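Local coordinates for actin-related protein 8 (Homo sapiens, PDB 4FO0) that binds ATP and serves as a non-polymerizing, actin-related subunit of the INO80 chromatin remodeling complex, which acts in transcription and DNA replication, at residues Leu160-His163 / Ser169-Ala172; Val179-Ala184 / Lys215-Met220; Gln84-Lys89 / Ala357-Phe362. All blocks are in the same frame, centred on the assembly; numbering follows the deposited sequence.

Contact 1. Residues Leu160-His163 / Ser169-Ala172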
ATOM      1  N   LEU A 160      12.437   2.491  -4.422  1.00 30.80           N
ATOM      2  CA  LEU A 160      13.276   3.333  -3.557  1.00 36.75           C
ATOM      3  C   LEU A 160      13.073   4.793  -3.909  1.00 37.17           C
ATOM      4  O   LEU A 160      13.050   5.161  -5.091  1.00 36.70           O
ATOM      5  CB  LEU A 160      14.752   2.974  -3.685  1.00 32.96           C
ATOM      6  CG  LEU A 160      15.124   1.608  -3.117  1.00 37.13           C
ATOM      7  CD1 LEU A 160      16.600   1.549  -2.859  1.00 38.19           C
ATOM      8  CD2 LEU A 160      14.371   1.372  -1.851  1.00 27.71           C
ATOM      9  N   ASN A 161      12.906   5.633  -2.901  1.00 39.54           N
ATOM     10  CA  ASN A 161      12.549   7.013  -3.193  1.00 27.99           C
ATOM     11  C   ASN A 161      13.752   7.875  -3.504  1.00 37.35           C
ATOM     12  O   ASN A 161      14.239   8.613  -2.635  1.00 49.23           O
ATOM     13  CB  ASN A 161      11.755   7.657  -2.071  1.00 24.77           C
ATOM     14  CG  ASN A 161      11.324   9.063  -2.438  1.00 41.37           C
ATOM     15  OD1 ASN A 161      11.238   9.386  -3.624  1.00 36.49           O
ATOM     16  ND2 ASN A 161      11.081   9.910  -1.443  1.00 25.47           N
ATOM     17  N   ILE A 162      14.225   7.770  -4.744  1.00 33.28           N
ATOM     18  CA  ILE A 162      15.370   8.533  -5.216  1.00 41.67           C
ATOM     19  C   ILE A 162      14.923   9.806  -5.920  1.00 44.55           C
ATOM     20  O   ILE A 162      14.022   9.776  -6.767  1.00 40.64           O
ATOM     21  CB  ILE A 162      16.193   7.716  -6.205  1.00 42.73           C
ATOM     22  CG1 ILE A 162      16.687   6.437  -5.530  1.00 29.54           C
ATOM     23  CG2 ILE A 162      17.325   8.568  -6.779  1.00 27.84           C
ATOM     24  CD1 ILE A 162      18.126   6.230  -5.639  1.00 38.84           C
ATOM     25  N   HIS A 163      15.561  10.921  -5.574  1.00 33.10           N
ATOM     26  CA  HIS A 163      15.132  12.228  -6.064  1.00 32.39           C
ATOM     27  C   HIS A 163      16.201  13.268  -5.776  1.00 33.78           C
ATOM     28  O   HIS A 163      17.053  13.070  -4.910  1.00 41.03           O
ATOM     29  CB  HIS A 163      13.844  12.634  -5.363  1.00 32.62           C
ATOM     30  CG  HIS A 163      14.001  12.799  -3.881  1.00 38.57           C
ATOM     31  ND1 HIS A 163      14.652  13.876  -3.318  1.00 36.48           N
ATOM     32  CD2 HIS A 163      13.616  12.014  -2.847  1.00 39.72           C
ATOM     33  CE1 HIS A 163      14.651  13.753  -2.002  1.00 46.11           C
ATOM     34  NE2 HIS A 163      14.028  12.631  -1.690  1.00 37.56           N
ATOM     35  N   SER A 169      19.589  10.585  -2.567  1.00 24.77           N
ATOM     36  CA  SER A 169      20.554   9.686  -3.182  1.00 38.79           C
ATOM     37  C   SER A 169      20.276   8.247  -2.781  1.00 27.57           C
ATOM     38  O   SER A 169      19.618   7.989  -1.776  1.00 32.85           O
ATOM     39  CB  SER A 169      21.949  10.029  -2.699  1.00 38.41           C
ATOM     40  OG  SER A 169      22.043   9.734  -1.326  1.00 43.78           O
ATOM     41  N   LEU A 170      20.806   7.303  -3.543  1.00 37.80           N
ATOM     42  CA  LEU A 170      20.713   5.908  -3.147  1.00 31.99           C
ATOM     43  C   LEU A 170      21.308   5.691  -1.746  1.00 41.63           C
ATOM     44  O   LEU A 170      20.723   4.990  -0.922  1.00 37.31           O
ATOM     45  CB  LEU A 170      21.404   5.012  -4.161  1.00 30.28           C
ATOM     46  CG  LEU A 170      21.344   3.515  -3.855  1.00 42.63           C
ATOM     47  CD1 LEU A 170      19.914   3.054  -3.656  1.00 29.26           C
ATOM     48  CD2 LEU A 170      21.948   2.791  -5.007  1.00 34.08           C
ATOM     49  N   THR A 171      22.452   6.303  -1.458  1.00 28.65           N
ATOM     50  CA  THR A 171      23.087   6.052  -0.168  1.00 34.95           C
ATOM     51  C   THR A 171      22.281   6.605   0.992  1.00 39.88           C
ATOM     52  O   THR A 171      22.233   6.010   2.070  1.00 43.74           O
ATOM     53  CB  THR A 171      24.516   6.602  -0.093  1.00 34.35           C
ATOM     54  OG1 THR A 171      24.485   8.016  -0.272  1.00 68.66           O
ATOM     55  CG2 THR A 171      25.377   5.968  -1.168  1.00 37.78           C
ATOM     56  N   ALA A 172      21.647   7.744   0.774  1.00 34.51           N
ATOM     57  CA  ALA A 172      20.866   8.347   1.834  1.00 40.73           C
ATOM     58  C   ALA A 172      19.653   7.484   2.100  1.00 42.63           C
ATOM     59  O   ALA A 172      19.266   7.305   3.250  1.00 39.30           O
ATOM     60  CB  ALA A 172      20.439   9.738   1.460  1.00 22.82           C
TER

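Contact 2. Residues Val179-Ala184 / Lys215-Met220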
ATOM      1  N   VAL A 179      18.293   2.815   9.443  1.00 38.04           N
ATOM      2  CA  VAL A 179      17.869   3.440  10.682  1.00 29.40           C
ATOM      3  C   VAL A 179      16.421   3.068  11.028  1.00 44.15           C
ATOM      4  O   VAL A 179      16.124   2.697  12.166  1.00 39.40           O
ATOM      5  CB  VAL A 179      18.048   4.958  10.638  1.00 29.40           C
ATOM      6  CG1 VAL A 179      17.426   5.612  11.869  1.00 33.11           C
ATOM      7  CG2 VAL A 179      19.522   5.295  10.545  1.00 35.33           C
ATOM      8  N   ILE A 180      15.522   3.157  10.053  1.00 32.65           N
ATOM      9  CA  ILE A 180      14.132   2.808  10.306  1.00 34.30           C
ATOM     10  C   ILE A 180      13.976   1.333  10.710  1.00 38.75           C
ATOM     11  O   ILE A 180      13.314   1.023  11.702  1.00 38.22           O
ATOM     12  CB  ILE A 180      13.236   3.133   9.103  1.00 34.56           C
ATOM     13  CG1 ILE A 180      13.237   4.636   8.817  1.00 40.94           C
ATOM     14  CG2 ILE A 180      11.804   2.665   9.350  1.00 30.18           C
ATOM     15  CD1 ILE A 180      12.502   5.000   7.527  1.00 29.28           C
ATOM     16  N   TRP A 181      14.589   0.428   9.956  1.00 27.50           N
ATOM     17  CA  TRP A 181      14.473  -0.990  10.257  1.00 30.35           C
ATOM     18  C   TRP A 181      15.139  -1.363  11.568  1.00 42.92           C
ATOM     19  O   TRP A 181      14.603  -2.155  12.328  1.00 40.14           O
ATOM     20  CB  TRP A 181      15.015  -1.860   9.119  1.00 31.51           C
ATOM     21  CG  TRP A 181      14.195  -1.741   7.892  1.00 31.21           C
ATOM     22  CD1 TRP A 181      13.153  -0.881   7.694  1.00 34.97           C
ATOM     23  CD2 TRP A 181      14.339  -2.485   6.676  1.00 32.61           C
ATOM     24  NE1 TRP A 181      12.641  -1.042   6.436  1.00 33.95           N
ATOM     25  CE2 TRP A 181      13.352  -2.016   5.786  1.00 35.25           C
ATOM     26  CE3 TRP A 181      15.209  -3.492   6.250  1.00 33.91           C
ATOM     27  CZ2 TRP A 181      13.206  -2.528   4.494  1.00 33.02           C
ATOM     28  CZ3 TRP A 181      15.061  -4.004   4.976  1.00 31.61           C
ATOM     29  CH2 TRP A 181      14.068  -3.520   4.108  1.00 30.77           C
ATOM     30  N   SER A 182      16.305  -0.791  11.839  1.00 45.70           N
ATOM     31  CA  SER A 182      16.996  -1.101  13.079  1.00 36.29           C
ATOM     32  C   SER A 182      16.207  -0.616  14.290  1.00 45.05           C
ATOM     33  O   SER A 182      16.038  -1.350  15.264  1.00 52.20           O
ATOM     34  CB  SER A 182      18.386  -0.503  13.057  1.00 31.51           C
ATOM     35  OG  SER A 182      19.032  -0.914  11.866  1.00 48.27           O
ATOM     36  N   HIS A 183      15.713   0.612  14.222  1.00 41.96           N
ATOM     37  CA  HIS A 183      14.867   1.154  15.280  1.00 37.03           C
ATOM     38  C   HIS A 183      13.683   0.232  15.598  1.00 40.26           C
ATOM     39  O   HIS A 183      13.338   0.033  16.759  1.00 43.82           O
ATOM     40  CB  HIS A 183      14.372   2.557  14.898  1.00 34.35           C
ATOM     41  CG  HIS A 183      13.395   3.142  15.867  1.00 42.72           C
ATOM     42  ND1 HIS A 183      13.785   3.741  17.046  1.00 48.01           N
ATOM     43  CD2 HIS A 183      12.041   3.212  15.836  1.00 48.48           C
ATOM     44  CE1 HIS A 183      12.711   4.160  17.698  1.00 48.81           C
ATOM     45  NE2 HIS A 183      11.640   3.853  16.984  1.00 53.29           N
ATOM     46  N   ALA A 184      13.062  -0.336  14.570  1.00 36.53           N
ATOM     47  CA  ALA A 184      11.862  -1.144  14.782  1.00 41.88           C
ATOM     48  C   ALA A 184      12.202  -2.449  15.485  1.00 47.08           C
ATOM     49  O   ALA A 184      11.474  -2.916  16.358  1.00 46.80           O
ATOM     50  CB  ALA A 184      11.183  -1.422  13.483  1.00 30.67           C
ATOM     51  N   LYS A 215      19.857  -5.975  -4.443  1.00 39.34           N
ATOM     52  CA  LYS A 215      21.256  -6.247  -4.131  1.00 41.37           C
ATOM     53  C   LYS A 215      21.702  -5.418  -2.928  1.00 43.10           C
ATOM     54  O   LYS A 215      22.192  -5.952  -1.935  1.00 43.51           O
ATOM     55  CB  LYS A 215      22.127  -5.935  -5.344  1.00 41.83           C
ATOM     56  CG  LYS A 215      23.602  -6.246  -5.171  1.00 58.12           C
ATOM     57  CD  LYS A 215      24.452  -5.598  -6.270  1.00 52.42           C
ATOM     58  CE  LYS A 215      24.720  -4.122  -5.982  1.00 61.38           C
ATOM     59  NZ  LYS A 215      25.347  -3.407  -7.134  1.00 77.60           N
ATOM     60  N   GLU A 216      21.506  -4.109  -3.020  1.00 39.37           N
ATOM     61  CA  GLU A 216      21.882  -3.181  -1.962  1.00 36.56           C
ATOM     62  C   GLU A 216      21.244  -3.490  -0.615  1.00 38.50           C
ATOM     63  O   GLU A 216      21.866  -3.304   0.432  1.00 47.70           O
ATOM     64  CB  GLU A 216      21.492  -1.759  -2.362  1.00 46.75           C
ATOM     65  CG  GLU A 216      22.304  -1.179  -3.500  1.00 57.08           C
ATOM     66  CD  GLU A 216      23.712  -0.825  -3.078  1.00 71.94           C
ATOM     67  OE1 GLU A 216      23.999  -0.892  -1.860  1.00 75.31           O
ATOM     68  OE2 GLU A 216      24.528  -0.481  -3.961  1.00 87.27           O
ATOM     69  N   LEU A 217      19.991  -3.923  -0.644  1.00 35.07           N
ATOM     70  CA  LEU A 217      19.234  -4.175   0.573  1.00 35.60           C
ATOM     71  C   LEU A 217      19.781  -5.414   1.246  1.00 45.93           C
ATOM     72  O   LEU A 217      20.053  -5.426   2.448  1.00 44.52           O
ATOM     73  CB  LEU A 217      17.753  -4.379   0.243  1.00 26.29           C
ATOM     74  CG  LEU A 217      17.000  -3.092  -0.095  1.00 44.85           C
ATOM     75  CD1 LEU A 217      15.607  -3.411  -0.627  1.00 25.68           C
ATOM     76  CD2 LEU A 217      16.928  -2.173   1.123  1.00 22.95           C
ATOM     77  N   VAL A 218      19.923  -6.463   0.451  1.00 36.35           N
ATOM     78  CA  VAL A 218      20.570  -7.673   0.897  1.00 39.06           C
ATOM     79  C   VAL A 218      21.922  -7.336   1.510  1.00 44.21           C
ATOM     80  O   VAL A 218      22.272  -7.822   2.587  1.00 41.63           O
ATOM     81  CB  VAL A 218      20.792  -8.630  -0.269  1.00 43.68           C
ATOM     82  CG1 VAL A 218      21.676  -9.784   0.172  1.00 38.25           C
ATOM     83  CG2 VAL A 218      19.454  -9.118  -0.809  1.00 34.01           C
ATOM     84  N   ASN A 219      22.689  -6.491   0.833  1.00 40.52           N
ATOM     85  CA  ASN A 219      23.981  -6.125   1.381  1.00 41.33           C
ATOM     86  C   ASN A 219      23.799  -5.452   2.731  1.00 40.27           C
ATOM     87  O   ASN A 219      24.541  -5.700   3.678  1.00 41.75           O
ATOM     88  CB  ASN A 219      24.776  -5.247   0.418  1.00 36.37           C
ATOM     89  CG  ASN A 219      26.140  -4.895   0.967  1.00 44.29           C
ATOM     90  OD1 ASN A 219      27.058  -5.720   0.979  1.00 44.88           O
ATOM     91  ND2 ASN A 219      26.276  -3.670   1.446  1.00 43.75           N
ATOM     92  N   MET A 220      22.778  -4.616   2.818  1.00 38.14           N
ATOM     93  CA  MET A 220      22.507  -3.908   4.045  1.00 36.63           C
ATOM     94  C   MET A 220      22.146  -4.899   5.154  1.00 40.10           C
ATOM     95  O   MET A 220      22.711  -4.845   6.244  1.00 46.34           O
ATOM     96  CB  MET A 220      21.398  -2.870   3.840  1.00 36.77           C
ATOM     97  CG  MET A 220      21.100  -2.100   5.097  1.00 44.00           C
ATOM     98  SD  MET A 220      19.464  -1.376   5.168  1.00 60.32           S
ATOM     99  CE  MET A 220      18.410  -2.757   4.722  1.00 43.88           C
TER

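Contact 3. Residues Gln84-Lys89 / Ala357-Phe362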
ATOM      1  N   GLN A  84     -20.752   7.011 -15.561  1.00 40.77           N
ATOM      2  CA  GLN A  84     -21.429   6.192 -16.553  1.00 34.27           C
ATOM      3  C   GLN A  84     -21.538   4.751 -16.080  1.00 36.89           C
ATOM      4  O   GLN A  84     -22.566   4.092 -16.266  1.00 30.68           O
ATOM      5  CB  GLN A  84     -20.691   6.255 -17.888  1.00 41.65           C
ATOM      6  CG  GLN A  84     -21.266   5.312 -18.930  1.00 41.08           C
ATOM      7  CD  GLN A  84     -20.405   5.204 -20.163  1.00 51.83           C
ATOM      8  OE1 GLN A  84     -19.761   6.167 -20.582  1.00 52.63           O
ATOM      9  NE2 GLN A  84     -20.382   4.020 -20.751  1.00 46.35           N
ATOM     10  N   ALA A  85     -20.460   4.277 -15.466  1.00 34.50           N
ATOM     11  CA  ALA A  85     -20.405   2.945 -14.890  1.00 28.85           C
ATOM     12  C   ALA A  85     -21.341   2.809 -13.703  1.00 38.35           C
ATOM     13  O   ALA A  85     -21.862   1.733 -13.439  1.00 47.34           O
ATOM     14  CB  ALA A  85     -18.978   2.620 -14.470  1.00 35.10           C
ATOM     15  N   ILE A  86     -21.533   3.896 -12.965  1.00 41.38           N
ATOM     16  CA  ILE A  86     -22.383   3.852 -11.783  1.00 42.37           C
ATOM     17  C   ILE A  86     -23.847   3.707 -12.197  1.00 39.68           C
ATOM     18  O   ILE A  86     -24.564   2.813 -11.735  1.00 41.84           O
ATOM     19  CB  ILE A  86     -22.207   5.113 -10.924  1.00 33.34           C
ATOM     20  CG1 ILE A  86     -20.846   5.102 -10.228  1.00 41.88           C
ATOM     21  CG2 ILE A  86     -23.309   5.226  -9.895  1.00 27.29           C
ATOM     22  CD1 ILE A  86     -20.562   6.381  -9.431  1.00 31.38           C
ATOM     23  N   TRP A  87     -24.267   4.611 -13.073  1.00 33.15           N
ATOM     24  CA  TRP A  87     -25.587   4.600 -13.686  1.00 45.30           C
ATOM     25  C   TRP A  87     -25.905   3.273 -14.362  1.00 44.46           C
ATOM     26  O   TRP A  87     -26.992   2.730 -14.211  1.00 38.79           O
ATOM     27  CB  TRP A  87     -25.644   5.699 -14.746  1.00 35.02           C
ATOM     28  CG  TRP A  87     -26.990   5.871 -15.359  1.00 49.90           C
ATOM     29  CD1 TRP A  87     -27.345   5.599 -16.645  1.00 48.24           C
ATOM     30  CD2 TRP A  87     -28.171   6.361 -14.709  1.00 52.03           C
ATOM     31  NE1 TRP A  87     -28.669   5.892 -16.839  1.00 51.91           N
ATOM     32  CE2 TRP A  87     -29.199   6.368 -15.667  1.00 45.86           C
ATOM     33  CE3 TRP A  87     -28.454   6.802 -13.412  1.00 50.96           C
ATOM     34  CZ2 TRP A  87     -30.498   6.789 -15.365  1.00 41.75           C
ATOM     35  CZ3 TRP A  87     -29.738   7.230 -13.118  1.00 51.49           C
ATOM     36  CH2 TRP A  87     -30.744   7.215 -14.089  1.00 53.68           C
ATOM     37  N   SER A  88     -24.945   2.778 -15.131  1.00 45.09           N
ATOM     38  CA  SER A  88     -25.114   1.560 -15.893  1.00 46.23           C
ATOM     39  C   SER A  88     -25.466   0.350 -15.020  1.00 35.89           C
ATOM     40  O   SER A  88     -26.107  -0.584 -15.481  1.00 53.79           O
ATOM     41  CB  SER A  88     -23.855   1.290 -16.718  1.00 32.47           C
ATOM     42  OG  SER A  88     -23.312   0.021 -16.400  1.00 66.46           O
ATOM     43  N   LYS A  89     -25.051   0.374 -13.762  1.00 39.45           N
ATOM     44  CA  LYS A  89     -25.261  -0.754 -12.861  1.00 38.96           C
ATOM     45  C   LYS A  89     -26.518  -0.544 -12.033  1.00 47.97           C
ATOM     46  O   LYS A  89     -26.621   0.414 -11.278  1.00 48.26           O
ATOM     47  CB  LYS A  89     -24.050  -0.922 -11.947  1.00 36.96           C
ATOM     48  CG  LYS A  89     -24.177  -2.011 -10.895  1.00 37.53           C
ATOM     49  CD  LYS A  89     -22.823  -2.239 -10.213  1.00 37.17           C
ATOM     50  CE  LYS A  89     -22.890  -3.380  -9.205  1.00 43.59           C
ATOM     51  NZ  LYS A  89     -21.559  -3.798  -8.713  1.00 52.23           N
ATOM     52  N   ALA A 357     -15.114   8.032  -5.653  1.00 35.66           N
ATOM     53  CA  ALA A 357     -13.684   8.055  -5.381  1.00 22.23           C
ATOM     54  C   ALA A 357     -13.009   6.672  -5.462  1.00 36.98           C
ATOM     55  O   ALA A 357     -11.993   6.515  -6.128  1.00 32.08           O
ATOM     56  CB  ALA A 357     -13.425   8.703  -4.041  1.00 29.11           C
ATOM     57  N   PRO A 358     -13.565   5.673  -4.766  1.00 30.95           N
ATOM     58  CA  PRO A 358     -12.997   4.318  -4.809  1.00 25.28           C
ATOM     59  C   PRO A 358     -13.033   3.753  -6.219  1.00 39.77           C
ATOM     60  O   PRO A 358     -12.153   2.984  -6.597  1.00 34.69           O
ATOM     61  CB  PRO A 358     -13.943   3.499  -3.918  1.00 24.92           C
ATOM     62  CG  PRO A 358     -14.637   4.500  -3.073  1.00 40.57           C
ATOM     63  CD  PRO A 358     -14.692   5.794  -3.828  1.00 22.17           C
ATOM     64  N   MET A 359     -14.052   4.123  -6.986  1.00 38.18           N
ATOM     65  CA  MET A 359     -14.177   3.645  -8.357  1.00 36.27           C
ATOM     66  C   MET A 359     -13.189   4.285  -9.322  1.00 40.48           C
ATOM     67  O   MET A 359     -13.097   3.859 -10.465  1.00 34.81           O
ATOM     68  CB  MET A 359     -15.586   3.858  -8.882  1.00 29.55           C
ATOM     69  CG  MET A 359     -16.592   2.918  -8.281  1.00 39.91           C
ATOM     70  SD  MET A 359     -18.160   3.058  -9.129  1.00 49.08           S
ATOM     71  CE  MET A 359     -17.604   3.060 -10.832  1.00 53.59           C
ATOM     72  N   ALA A 360     -12.459   5.305  -8.885  1.00 30.21           N
ATOM     73  CA  ALA A 360     -11.413   5.841  -9.741  1.00 32.48           C
ATOM     74  C   ALA A 360     -10.296   4.810  -9.904  1.00 36.35           C
ATOM     75  O   ALA A 360      -9.499   4.906 -10.834  1.00 38.31           O
ATOM     76  CB  ALA A 360     -10.882   7.133  -9.215  1.00 28.08           C
ATOM     77  N   LEU A 361     -10.249   3.818  -9.012  1.00 34.14           N
ATOM     78  CA  LEU A 361      -9.322   2.691  -9.177  1.00 34.30           C
ATOM     79  C   LEU A 361      -9.603   1.929 -10.470  1.00 35.57           C
ATOM     80  O   LEU A 361      -8.718   1.289 -11.024  1.00 41.09           O
ATOM     81  CB  LEU A 361      -9.381   1.734  -7.986  1.00 31.56           C
ATOM     82  CG  LEU A 361      -8.789   2.306  -6.703  1.00 37.96           C
ATOM     83  CD1 LEU A 361      -9.102   1.399  -5.543  1.00 26.85           C
ATOM     84  CD2 LEU A 361      -7.274   2.506  -6.851  1.00 31.51           C
ATOM     85  N   PHE A 362     -10.834   2.017 -10.959  1.00 32.67           N
ATOM     86  CA  PHE A 362     -11.199   1.357 -12.200  1.00 36.33           C
ATOM     87  C   PHE A 362     -11.200   2.312 -13.390  1.00 35.71           C
ATOM     88  O   PHE A 362     -11.172   1.878 -14.549  1.00 48.07           O
ATOM     89  CB  PHE A 362     -12.540   0.659 -12.029  1.00 33.50           C
ATOM     90  CG  PHE A 362     -12.549  -0.323 -10.894  1.00 52.29           C
ATOM     91  CD1 PHE A 362     -12.371  -1.687 -11.131  1.00 30.53           C
ATOM     92  CD2 PHE A 362     -12.691   0.121  -9.574  1.00 48.07           C
ATOM     93  CE1 PHE A 362     -12.358  -2.594 -10.073  1.00 38.29           C
ATOM     94  CE2 PHE A 362     -12.678  -0.782  -8.507  1.00 47.96           C
ATOM     95  CZ  PHE A 362     -12.513  -2.139  -8.753  1.00 43.62           C
TER

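Contact 1. Residues Leu160-His163 / Ser169-Ala172
Leu160 and Leu170 meet through one methyl each. Leu160 CD1 lies 3.7 Å from Leu170 CD1, and the two side chains cross obliquely. Ile162 makes the second touch. Its end methyl reaches over the start of the helix, with Ile162 CD1 3.6 Å from Leu170 N and 3.8 Å from Leu170 CB. Leu170 is thus met at two levels, low on the side chain by Ile162 and at a branch methyl by Leu160. With CG anti to the backbone N (chi1 -179°), Leu170 carries CD1 out to Leu160. Behind these apolar touches is the N-cap of helix 170-187. Ser169 OG accepts a bond from Ala172 N at 2.9 Å, with an N-H...O angle of 154°. The cap probably helps to set the first helical turn, from which Leu170 projects. This helix belongs to the actin fold. The loop that feeds it comes off strand 159-160, and Leu160 lies about 10 Å from the bound ATP, side chain to ligand. Farther out, the loop has its own supports. Asn161 is the centre of an inverse gamma turn, closed by Ile162 N bonding to Leu160 O at 2.9 Å. Asn161 ND2 is bonded to Trp153 O, and the ring of His163 meets that of Tyr56. Leu160 and Leu170 both also touch His213 on helix 211-225.

Contact 2. Residues Val179-Ala184 / Lys215-Met220
Trp181 and Met220 are brought together by different first torsions. Trp181 CG stands beside its backbone N, opposite the carbonyl carbon (chi1 -66°), and the indole is directed at helix 211-225. Met220 CG is anti to the backbone N (chi1 -179°), which sends the thioether out toward helix 170-187. The two helices belong to the actin fold. Helix 211-225 is the crossover of a beta-alpha-beta unit, since it links the paired parallel strands 200-205 and 229-234. Helix 170-187 comes just before this unit in the chain. The backbones stay well apart, the closest CA atoms being those of Trp181 and Met220 at 10.6 Å. Long side chains therefore bridge the gap. The Met220 chain runs at about a right angle to Trp181 and bends at its last torsion (chi3 49°), so that a methyl, and not the sulfur, makes the approach. Leu217, one turn earlier on the same helix, adds a looser touch, with Leu217 CD2 4.3 Å from Trp181 CH2. Both groups come to the ring obliquely, along its six-membered part. On the other part of the indole, Trp181 NE1 is hydrogen-bonded to His42 NE2 of strand 38-47. This satisfies the polar atom of a buried ring and helps fix its rotation. Met220 CE lies equally near two atoms of the six-membered ring, 3.6 Å from both Trp181 CE3 and Trp181 CZ3.

Contact 3. Residues Gln84-Lys89 / Ala357-Phe362
Met359 reaches Ala85 and Ile86 with the far end of its side chain. CB points toward helix 71-88, and CG stands beside the backbone N, opposite the carbonyl carbon (chi1 -73°). CB and CG serve as the arm and do not yet touch the partner segment. The chain stays extended at the next torsion (chi2 -171°), which delivers the sulfur to Ile86. Here Met359 SD is 3.5 Å from Ile86 CG1 and 4.1 Å from Ile86 CD1. The last torsion then bends the chain (chi3 45°). It turns the methyl back along the isoleucine and onto the neighbouring alanine. Met359 CE lies 3.9 Å from Ile86 CG1 and also 3.9 Å from Ala85 CB. The thioether so fits against two consecutive residues in the last turn of helix 71-88. Cutting Met359 back to an alanine is likely to open a gap between the two segments and leave the flank of Ile86 and the methyl of Ala85 without this apolar partner. Other parts of the chain close in around the contact. Ile86 also touches Leu355 and Gln356, one turn before Met359, while Ala85 touches Tyr363 and Arg523. Behind Met359 the backbone turns on, with Phe362 N bonded to Met359 O at 3.0 Å. The sequence Ala-Pro-Met-Ala-Leu-Phe recalls the Cys-Pro-Glu-Ala-Leu-Phe of actin. The segment 357-362 therefore probably occupies the matching place in the actin fold, at the base of subdomain 4.

In the fold
From the N terminus, the chain first passes 84-89, on helix 71-88. This half of contact 3 waits until 357-362 for its partner. Contacts 1 and 2 both lie inside that long loop, one after the other. Contact 1 closes a short loop between strand 159-160 and the start of helix 170-187. Contact 2 then joins the same helix to helix 211-225, closing a loop that contains strand 200-205. The two touch, Leu170 CD2 being 4.3 Å from Glu216 CG. Contact 3 lies on the opposite side of the chain's centre, about 41 Å from contact 2 between centres. It ties helix 71-88 to helix 353-359.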